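Local coordinates for protein oligopeptide ABC transporter OppAIV (Borrelia burgdorferi B31, PDB 4GL8) that probably binds oligopeptides outside the cytoplasmic membrane and hands them to an ABC transporter for uptake, at residues P171-L174 / D175-H179; S127-N130 / M131-V135; Q390-W393 / K394-L397. One frame throughout, in Å; residues are numbered along the deposited sequence.

Contact 1: P171-L174 / D175-H179; sequences PYFL and DMLVH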
ATOM      1  N   PRO A 171       8.522 -16.225  -7.784  1.00 28.52           N
ATOM      2  CA  PRO A 171       7.617 -16.111  -8.928  1.00 28.31           C
ATOM      3  C   PRO A 171       6.911 -14.771  -9.008  1.00 26.82           C
ATOM      4  O   PRO A 171       6.551 -14.350 -10.098  1.00 25.59           O
ATOM      5  CB  PRO A 171       6.588 -17.239  -8.695  1.00 29.49           C
ATOM      6  CG  PRO A 171       7.247 -18.173  -7.722  1.00 30.52           C
ATOM      7  CD  PRO A 171       8.059 -17.271  -6.841  1.00 29.65           C
ATOM      8  N   TYR A 172       6.729 -14.106  -7.871  1.00 25.09           N
ATOM      9  CA  TYR A 172       6.129 -12.768  -7.858  1.00 24.81           C
ATOM     10  C   TYR A 172       7.132 -11.606  -7.980  1.00 22.65           C
ATOM     11  O   TYR A 172       6.757 -10.446  -7.891  1.00 21.40           O
ATOM     12  CB  TYR A 172       5.298 -12.584  -6.578  1.00 25.29           C
ATOM     13  CG  TYR A 172       6.015 -13.007  -5.336  1.00 25.63           C
ATOM     14  CD1 TYR A 172       5.911 -14.305  -4.878  1.00 26.90           C
ATOM     15  CD2 TYR A 172       6.830 -12.123  -4.639  1.00 25.51           C
ATOM     16  CE1 TYR A 172       6.586 -14.717  -3.742  1.00 27.36           C
ATOM     17  CE2 TYR A 172       7.490 -12.517  -3.487  1.00 25.88           C
ATOM     18  CZ  TYR A 172       7.359 -13.826  -3.050  1.00 27.09           C
ATOM     19  OH  TYR A 172       8.023 -14.256  -1.937  1.00 28.68           O
ATOM     20  N   PHE A 173       8.412 -11.881  -8.162  1.00 22.36           N
ATOM     21  CA  PHE A 173       9.380 -10.765  -8.353  1.00 20.45           C
ATOM     22  C   PHE A 173       8.999  -9.762  -9.474  1.00 20.36           C
ATOM     23  O   PHE A 173       9.025  -8.532  -9.285  1.00 20.01           O
ATOM     24  CB  PHE A 173      10.770 -11.315  -8.627  1.00 20.21           C
ATOM     25  CG  PHE A 173      11.799 -10.255  -8.853  1.00 19.55           C
ATOM     26  CD1 PHE A 173      12.083  -9.331  -7.859  1.00 19.31           C
ATOM     27  CD2 PHE A 173      12.475 -10.168 -10.062  1.00 19.97           C
ATOM     28  CE1 PHE A 173      13.029  -8.346  -8.058  1.00 18.84           C
ATOM     29  CE2 PHE A 173      13.423  -9.182 -10.269  1.00 19.71           C
ATOM     30  CZ  PHE A 173      13.701  -8.275  -9.250  1.00 19.19           C
ATOM     31  N   LEU A 174       8.658 -10.250 -10.650  1.00 20.02           N
ATOM     32  CA  LEU A 174       8.275  -9.327 -11.719  1.00 20.53           C
ATOM     33  C   LEU A 174       7.151  -8.358 -11.283  1.00 20.74           C
ATOM     34  O   LEU A 174       7.206  -7.156 -11.540  1.00 20.60           O
ATOM     35  CB  LEU A 174       7.886 -10.082 -13.007  1.00 21.69           C
ATOM     36  CG  LEU A 174       8.969 -10.974 -13.633  1.00 22.61           C
ATOM     37  CD1 LEU A 174       8.439 -11.896 -14.729  1.00 23.54           C
ATOM     38  CD2 LEU A 174      10.088 -10.105 -14.196  1.00 23.45           C
ATOM     39  N   ASP A 175       6.139  -8.869 -10.605  1.00 21.15           N
ATOM     40  CA  ASP A 175       5.003  -8.032 -10.243  1.00 22.15           C
ATOM     41  C   ASP A 175       5.427  -6.984  -9.190  1.00 22.15           C
ATOM     42  O   ASP A 175       4.914  -5.878  -9.134  1.00 22.20           O
ATOM     43  CB  ASP A 175       3.862  -8.911  -9.739  1.00 22.73           C
ATOM     44  CG  ASP A 175       2.596  -8.153  -9.612  1.00 23.31           C
ATOM     45  OD1 ASP A 175       2.092  -7.671 -10.642  1.00 23.09           O
ATOM     46  OD2 ASP A 175       2.120  -8.010  -8.480  1.00 24.16           O
ATOM     47  N   MET A 176       6.437  -7.360  -8.430  1.00 21.89           N
ATOM     48  CA  MET A 176       7.069  -6.574  -7.388  1.00 22.28           C
ATOM     49  C   MET A 176       7.783  -5.333  -7.943  1.00 20.44           C
ATOM     50  O   MET A 176       7.845  -4.286  -7.285  1.00 20.18           O
ATOM     51  CB  MET A 176       8.060  -7.534  -6.721  1.00 24.12           C
ATOM     52  CG  MET A 176       8.681  -7.155  -5.430  1.00 27.21           C
ATOM     53  SD  MET A 176       9.350  -8.691  -4.711  1.00 30.54           S
ATOM     54  CE  MET A 176       9.359  -8.072  -3.043  1.00 32.54           C
ATOM     55  N   LEU A 177       8.320  -5.438  -9.156  1.00 18.98           N
ATOM     56  CA  LEU A 177       9.025  -4.339  -9.784  1.00 17.74           C
ATOM     57  C   LEU A 177       8.169  -3.110 -10.084  1.00 17.81           C
ATOM     58  O   LEU A 177       8.722  -2.026 -10.376  1.00 17.47           O
ATOM     59  CB  LEU A 177       9.745  -4.793 -11.048  1.00 17.67           C
ATOM     60  CG  LEU A 177      10.946  -5.686 -10.849  1.00 17.72           C
ATOM     61  CD1 LEU A 177      11.420  -6.242 -12.205  1.00 18.36           C
ATOM     62  CD2 LEU A 177      12.077  -4.938 -10.140  1.00 17.66           C
ATOM     63  N   VAL A 178       6.846  -3.277 -10.047  1.00 17.48           N
ATOM     64  CA  VAL A 178       5.910  -2.215 -10.305  1.00 17.48           C
ATOM     65  C   VAL A 178       5.761  -1.344  -9.059  1.00 18.06           C
ATOM     66  O   VAL A 178       5.408  -0.198  -9.162  1.00 18.60           O
ATOM     67  CB  VAL A 178       4.543  -2.804 -10.768  1.00 18.08           C
ATOM     68  CG1 VAL A 178       3.502  -1.718 -10.995  1.00 18.21           C
ATOM     69  CG2 VAL A 178       4.762  -3.597 -12.046  1.00 18.27           C
ATOM     70  N   HIS A 179       6.039  -1.889  -7.875  1.00 18.51           N
ATOM     71  CA  HIS A 179       5.984  -1.153  -6.639  1.00 18.24           C
ATOM     72  C   HIS A 179       7.046  -0.034  -6.609  1.00 18.83           C
ATOM     73  O   HIS A 179       8.158  -0.210  -7.080  1.00 17.78           O
ATOM     74  CB  HIS A 179       6.203  -2.111  -5.489  1.00 18.59           C
ATOM     75  CG  HIS A 179       6.005  -1.493  -4.141  1.00 19.10           C
ATOM     76  ND1 HIS A 179       7.046  -1.266  -3.264  1.00 19.71           N
ATOM     77  CD2 HIS A 179       4.887  -1.078  -3.509  1.00 18.98           C
ATOM     78  CE1 HIS A 179       6.579  -0.724  -2.155  1.00 19.31           C
ATOM     79  NE2 HIS A 179       5.270  -0.606  -2.277  1.00 19.58           N
TER
HETATM   80  O   HOH W   1       5.456 -11.846 -11.094  1.00 28.28           O
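Phe173 and Leu177 meet four residues apart, along the short helix that begins at Phe173. Leu177 CG stands above one face of the phenyl ring, displaced toward the rim, and CD2 approaches CZ at 3.8 Å while CD1 lies near CE2, so both methyls of the leucine follow the far end of the ring. Met176 lies at the edge of the same ring. Its CG is anti to the backbone N (chi1 -167°) and the chain runs on extended, which carries SD back along the first turn and in between two aromatic rings. The sulfur lies at the edge of each: 4.3 Å from Tyr172 CD2 and 4.2 Å from Phe173 CD1. With SD 5.4 Å from the centroid of the Tyr172 ring and 78° off its normal, this is an edge-on Met-aromatic contact. Beneath the side chains, Met176 N bonds to Tyr172 O at 3.1 Å. Leu177 N bonds to Leu174 O, with a weak second bond to Phe173 O. A water bridges Pro171 O and Asp175 N, accepting from the latter at 3.1 Å. OD1 of the buried Asp175 makes a salt bridge with Arg519, and OD2 accepts a hydrogen bond from Ala432 N, while Phe173 meets Tyr91 edge-to-face. The chemistry is thus divided: a largely buried aromatic, sulfur and aliphatic cluster on one side, and on the other a buried aspartate whose two oxygens both have partners, which would probably keep it ionised.

Contact 2: S127-N130 / M131-V135; sequences SFVN and MIKSV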
ATOM      1  N   SER A 127      11.860   3.682   4.602  1.00 25.98           N
ATOM      2  CA  SER A 127      11.213   2.764   5.533  1.00 26.68           C
ATOM      3  C   SER A 127      10.834   1.420   4.857  1.00 26.33           C
ATOM      4  O   SER A 127      10.358   0.501   5.530  1.00 24.97           O
ATOM      5  CB  SER A 127       9.960   3.421   6.119  1.00 26.92           C
ATOM      6  OG  SER A 127       8.938   3.497   5.120  1.00 27.21           O
ATOM      7  N   PHE A 128      11.029   1.319   3.540  1.00 26.44           N
ATOM      8  CA  PHE A 128      10.676   0.108   2.758  1.00 27.33           C
ATOM      9  C   PHE A 128      11.874  -0.681   2.311  1.00 26.15           C
ATOM     10  O   PHE A 128      11.743  -1.718   1.650  1.00 27.38           O
ATOM     11  CB  PHE A 128       9.840   0.469   1.504  1.00 29.05           C
ATOM     12  CG  PHE A 128       8.424  -0.059   1.539  1.00 31.84           C
ATOM     13  CD1 PHE A 128       8.171  -1.429   1.758  1.00 34.24           C
ATOM     14  CD2 PHE A 128       7.341   0.786   1.319  1.00 32.05           C
ATOM     15  CE1 PHE A 128       6.865  -1.918   1.783  1.00 33.89           C
ATOM     16  CE2 PHE A 128       6.047   0.301   1.343  1.00 32.18           C
ATOM     17  CZ  PHE A 128       5.806  -1.048   1.565  1.00 32.24           C
ATOM     18  N   VAL A 129      13.052  -0.211   2.689  1.00 25.88           N
ATOM     19  CA  VAL A 129      14.302  -0.853   2.304  1.00 24.17           C
ATOM     20  C   VAL A 129      14.326  -2.378   2.556  1.00 23.86           C
ATOM     21  O   VAL A 129      15.020  -3.110   1.844  1.00 22.90           O
ATOM     22  CB  VAL A 129      15.498  -0.161   3.001  1.00 24.30           C
ATOM     23  CG1 VAL A 129      15.592  -0.548   4.485  1.00 24.94           C
ATOM     24  CG2 VAL A 129      16.787  -0.477   2.260  1.00 24.71           C
ATOM     25  N   ASN A 130      13.596  -2.859   3.554  1.00 23.89           N
ATOM     26  CA  ASN A 130      13.558  -4.322   3.814  1.00 24.86           C
ATOM     27  C   ASN A 130      13.015  -5.166   2.678  1.00 25.26           C
ATOM     28  O   ASN A 130      13.421  -6.308   2.490  1.00 25.05           O
ATOM     29  CB  ASN A 130      12.797  -4.641   5.091  1.00 24.28           C
ATOM     30  CG  ASN A 130      13.648  -4.430   6.305  1.00 25.03           C
ATOM     31  OD1 ASN A 130      14.855  -4.186   6.190  1.00 25.10           O
ATOM     32  ND2 ASN A 130      13.059  -4.559   7.465  1.00 24.88           N
ATOM     33  N   MET A 131      12.121  -4.586   1.896  1.00 26.32           N
ATOM     34  CA  MET A 131      11.629  -5.248   0.695  1.00 28.01           C
ATOM     35  C   MET A 131      12.759  -5.520  -0.329  1.00 27.77           C
ATOM     36  O   MET A 131      12.844  -6.616  -0.890  1.00 29.82           O
ATOM     37  CB  MET A 131      10.531  -4.408   0.089  1.00 30.15           C
ATOM     38  CG  MET A 131       9.972  -4.991  -1.194  1.00 34.31           C
ATOM     39  SD  MET A 131       8.439  -4.175  -1.643  1.00 36.94           S
ATOM     40  CE  MET A 131       7.417  -4.733  -0.310  1.00 34.81           C
ATOM     41  N   ILE A 132      13.644  -4.554  -0.537  1.00 25.99           N
ATOM     42  CA  ILE A 132      14.795  -4.760  -1.393  1.00 26.19           C
ATOM     43  C   ILE A 132      15.775  -5.800  -0.830  1.00 24.45           C
ATOM     44  O   ILE A 132      16.249  -6.645  -1.564  1.00 23.24           O
ATOM     45  CB  ILE A 132      15.582  -3.460  -1.650  1.00 27.02           C
ATOM     46  CG1 ILE A 132      14.677  -2.359  -2.156  1.00 28.73           C
ATOM     47  CG2 ILE A 132      16.654  -3.691  -2.703  1.00 27.22           C
ATOM     48  CD1 ILE A 132      13.852  -2.795  -3.354  1.00 30.25           C
ATOM     49  N   LYS A 133      16.090  -5.692   0.457  1.00 23.63           N
ATOM     50  CA  LYS A 133      17.039  -6.582   1.136  1.00 24.80           C
ATOM     51  C   LYS A 133      16.599  -8.045   1.178  1.00 25.41           C
ATOM     52  O   LYS A 133      17.422  -8.951   1.112  1.00 26.68           O
ATOM     53  CB  LYS A 133      17.272  -6.099   2.573  1.00 25.32           C
ATOM     54  CG  LYS A 133      17.967  -4.747   2.639  1.00 25.93           C
ATOM     55  CD  LYS A 133      17.760  -3.985   3.944  1.00 25.86           C
ATOM     56  CE  LYS A 133      18.214  -4.755   5.156  1.00 25.84           C
ATOM     57  NZ  LYS A 133      17.710  -4.107   6.394  1.00 25.86           N
ATOM     58  N   SER A 134      15.309  -8.278   1.287  1.00 24.71           N
ATOM     59  CA  SER A 134      14.798  -9.639   1.331  1.00 26.28           C
ATOM     60  C   SER A 134      14.785 -10.307  -0.050  1.00 26.32           C
ATOM     61  O   SER A 134      14.665 -11.506  -0.123  1.00 28.76           O
ATOM     62  CB  SER A 134      13.392  -9.684   1.971  1.00 26.88           C
ATOM     63  OG  SER A 134      12.415  -9.096   1.118  1.00 28.26           O
ATOM     64  N   VAL A 135      14.941  -9.537  -1.126  1.00 25.40           N
ATOM     65  CA  VAL A 135      14.783 -10.039  -2.497  1.00 25.41           C
ATOM     66  C   VAL A 135      16.127 -10.207  -3.218  1.00 24.18           C
ATOM     67  O   VAL A 135      16.422 -11.268  -3.778  1.00 24.59           O
ATOM     68  CB  VAL A 135      13.887  -9.055  -3.286  1.00 26.00           C
ATOM     69  CG1 VAL A 135      14.002  -9.213  -4.777  1.00 25.95           C
ATOM     70  CG2 VAL A 135      12.445  -9.237  -2.869  1.00 27.83           C
TER
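The first turn of helix 129-135, entered through Phe128, holds two side-chain pairs: a Met-aromatic contact at its start and an asparagine-lysine hydrogen bond alongside. Phe128 and Met131 lie side by side and point the same way. The thioether bends at its last torsion (chi3 -67°), bringing CE to 3.6 Å from Phe128 CE1, while SD sits obliquely to the ring, 5.0 Å from its centroid. Met131 N also bonds to Phe128 O at 2.9 Å, fastening the same two residues through the backbone. On another flank, Lys133 bends at chi3 and curls back so that NZ reaches Asn130 OD1 at 2.9 Å, close to the line of the C=O bond. At the bend its CD packs 4.0 Å from Val129 CG2, so its aliphatic part rests on the valine while its ammonium ends at the amide oxygen. Asn130 ND2 donates to Asn445 OD1, so the amide is gripped at OD1 by Lys133 and at ND2 by Asn445, which fixes its rotation. Lys133 N to Val129 O and Ser134 N to Asn130 O continue the helix. Phe128 also packs on a side chain of the bound peptide and meets His179 edge-to-face. Around the helix, Met131 and Val135 lean on helix 173-176, Val129 and Lys133 face helix 139-143, where Lys133 makes a cation-pi contact with Phe143, and Ile132 touches Phe182 in a loop.

Contact 3: Q390-W393 / K394-L397; sequences QNQW and KKNL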
ATOM      1  N   GLN A 390     -15.710   1.791  18.621  1.00 23.13           N
ATOM      2  CA  GLN A 390     -15.796   2.330  19.973  1.00 23.04           C
ATOM      3  C   GLN A 390     -17.033   1.808  20.686  1.00 23.88           C
ATOM      4  O   GLN A 390     -16.953   1.359  21.835  1.00 23.02           O
ATOM      5  CB  GLN A 390     -15.851   3.857  19.928  1.00 24.06           C
ATOM      6  CG  GLN A 390     -16.095   4.506  21.276  1.00 24.30           C
ATOM      7  CD  GLN A 390     -16.089   6.022  21.203  1.00 25.05           C
ATOM      8  OE1 GLN A 390     -16.831   6.617  20.434  1.00 25.23           O
ATOM      9  NE2 GLN A 390     -15.266   6.649  22.035  1.00 25.00           N
ATOM     10  N   ASN A 391     -18.162   1.888  19.969  1.00 24.21           N
ATOM     11  CA  ASN A 391     -19.451   1.412  20.425  1.00 25.78           C
ATOM     12  C   ASN A 391     -19.531  -0.099  20.633  1.00 24.70           C
ATOM     13  O   ASN A 391     -20.238  -0.551  21.525  1.00 24.51           O
ATOM     14  CB  ASN A 391     -20.551   1.842  19.430  1.00 28.38           C
ATOM     15  CG  ASN A 391     -21.932   1.377  19.846  1.00 30.70           C
ATOM     16  OD1 ASN A 391     -22.356   0.241  19.583  1.00 33.13           O
ATOM     17  ND2 ASN A 391     -22.642   2.251  20.496  1.00 32.68           N
ATOM     18  N   GLN A 392     -18.857  -0.875  19.796  1.00 23.80           N
ATOM     19  CA  GLN A 392     -18.799  -2.320  20.004  1.00 24.09           C
ATOM     20  C   GLN A 392     -18.080  -2.645  21.319  1.00 23.45           C
ATOM     21  O   GLN A 392     -18.587  -3.405  22.129  1.00 24.17           O
ATOM     22  CB  GLN A 392     -18.106  -3.034  18.834  1.00 24.17           C
ATOM     23  CG  GLN A 392     -18.891  -2.999  17.528  1.00 24.76           C
ATOM     24  CD  GLN A 392     -20.124  -3.875  17.569  1.00 25.66           C
ATOM     25  OE1 GLN A 392     -20.024  -5.090  17.646  1.00 26.01           O
ATOM     26  NE2 GLN A 392     -21.295  -3.253  17.568  1.00 26.14           N
ATOM     27  N   TRP A 393     -16.896  -2.075  21.526  1.00 23.01           N
ATOM     28  CA  TRP A 393     -16.190  -2.241  22.804  1.00 22.06           C
ATOM     29  C   TRP A 393     -16.968  -1.746  24.051  1.00 23.45           C
ATOM     30  O   TRP A 393     -16.970  -2.403  25.111  1.00 22.04           O
ATOM     31  CB  TRP A 393     -14.810  -1.635  22.704  1.00 21.26           C
ATOM     32  CG  TRP A 393     -13.955  -2.401  21.728  1.00 21.03           C
ATOM     33  CD1 TRP A 393     -14.121  -3.698  21.334  1.00 21.12           C
ATOM     34  CD2 TRP A 393     -12.802  -1.930  21.051  1.00 21.22           C
ATOM     35  NE1 TRP A 393     -13.145  -4.069  20.460  1.00 21.23           N
ATOM     36  CE2 TRP A 393     -12.305  -3.007  20.272  1.00 21.17           C
ATOM     37  CE3 TRP A 393     -12.115  -0.707  21.035  1.00 21.20           C
ATOM     38  CZ2 TRP A 393     -11.199  -2.889  19.475  1.00 19.66           C
ATOM     39  CZ3 TRP A 393     -11.000  -0.601  20.246  1.00 20.30           C
ATOM     40  CH2 TRP A 393     -10.554  -1.689  19.481  1.00 20.26           C
ATOM     41  N   LYS A 394     -17.675  -0.634  23.919  1.00 24.47           N
ATOM     42  CA  LYS A 394     -18.475  -0.166  25.034  1.00 26.54           C
ATOM     43  C   LYS A 394     -19.626  -1.138  25.310  1.00 27.73           C
ATOM     44  O   LYS A 394     -19.741  -1.659  26.414  1.00 28.77           O
ATOM     45  CB  LYS A 394     -18.999   1.250  24.790  1.00 27.70           C
ATOM     46  CG  LYS A 394     -19.899   1.782  25.902  1.00 29.76           C
ATOM     47  CD  LYS A 394     -19.256   1.618  27.284  1.00 30.57           C
ATOM     48  CE  LYS A 394     -19.941   2.459  28.362  1.00 32.43           C
ATOM     49  NZ  LYS A 394     -19.128   2.426  29.613  1.00 32.94           N
ATOM     50  N   LYS A 395     -20.440  -1.407  24.302  1.00 28.06           N
ATOM     51  CA  LYS A 395     -21.573  -2.322  24.437  1.00 29.09           C
ATOM     52  C   LYS A 395     -21.192  -3.755  24.847  1.00 28.74           C
ATOM     53  O   LYS A 395     -21.805  -4.315  25.725  1.00 28.16           O
ATOM     54  CB  LYS A 395     -22.362  -2.361  23.126  1.00 31.11           C
ATOM     55  CG  LYS A 395     -23.632  -3.196  23.185  1.00 33.94           C
ATOM     56  CD  LYS A 395     -24.646  -2.807  22.109  1.00 36.67           C
ATOM     57  CE  LYS A 395     -24.140  -3.014  20.679  1.00 36.37           C
ATOM     58  NZ  LYS A 395     -23.994  -4.441  20.321  1.00 36.56           N
ATOM     59  N   ASN A 396     -20.179  -4.362  24.231  1.00 27.40           N
ATOM     60  CA  ASN A 396     -19.925  -5.803  24.468  1.00 26.83           C
ATOM     61  C   ASN A 396     -18.933  -6.105  25.564  1.00 26.08           C
ATOM     62  O   ASN A 396     -18.949  -7.198  26.117  1.00 25.89           O
ATOM     63  CB  ASN A 396     -19.451  -6.481  23.194  1.00 26.39           C
ATOM     64  CG  ASN A 396     -20.490  -6.431  22.103  1.00 27.61           C
ATOM     65  OD1 ASN A 396     -21.670  -6.553  22.371  1.00 27.55           O
ATOM     66  ND2 ASN A 396     -20.047  -6.270  20.861  1.00 28.03           N
ATOM     67  N   LEU A 397     -18.065  -5.143  25.861  1.00 25.15           N
ATOM     68  CA  LEU A 397     -17.009  -5.339  26.837  1.00 24.33           C
ATOM     69  C   LEU A 397     -17.101  -4.353  28.001  1.00 24.73           C
ATOM     70  O   LEU A 397     -16.447  -4.558  29.015  1.00 24.11           O
ATOM     71  CB  LEU A 397     -15.651  -5.239  26.121  1.00 23.58           C
ATOM     72  CG  LEU A 397     -15.264  -6.352  25.129  1.00 23.32           C
ATOM     73  CD1 LEU A 397     -13.856  -6.142  24.606  1.00 22.37           C
ATOM     74  CD2 LEU A 397     -15.332  -7.719  25.791  1.00 24.08           C
TER
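Four backbone hydrogen bonds join residues 390-393 to 394-397: Lys394 N to Gln390 O, Lys395 N to Asn391 O, Asn396 N to Gln392 O at 2.8 Å, and Leu397 N to Trp393 O. Apolar packing pairs Trp393 with Leu397. The two side chains run alongside each other, and CD1 of the Trp393 indole meets Leu397 CD1 at 4.1 Å, obliquely to the ring; the indole NE1 bonds to Leu309 O. Polar side chains fill another flank. Gln392 and Asn396 point the same way with amide planes 81° apart, and each has its firm partner beyond these turns: Gln392 OE1 takes the N-H of Asp314, and Asn396 ND2 gives to Ala312 O. Lys395 crosses Asn391, its CE 3.9 Å from Asn391 OD1, on the exposed side, while Lys394 NZ reaches Asn398 and Asn400 just past the helix. Leu397 also packs on helix 351-361, and Trp393 on Val401. These are the last two turns of an amphipathic alpha helix, the connecting helix 380-397 of a beta-alpha-beta unit between parallel strands 372-377 and 401-406.

Overall arrangement
From the N terminus, the chain first makes contact 2, at residues 127-135, then contact 1 at 171-179, and much later contact 3 at 390-397. Each closes only a local turn of the chain, contact 1 running from a helical turn into a beta turn; none nests within or crosses another. Contacts 1 and 2 touch although strands 154-158 and 161-165 intervene: Met176 CE packs 3.3 Å from Val135 CG2, and His179 ND1 lies 3.6 Å from Met131 SD. Together they join helices 129-135 and 173-176 beside the bound peptide, on which His179 of contact 1 also packs. Contact 3 stands apart, its centre about 41 Å from that of contact 1, where helix 380-397 packs on helix 351-361 and strand 401-406.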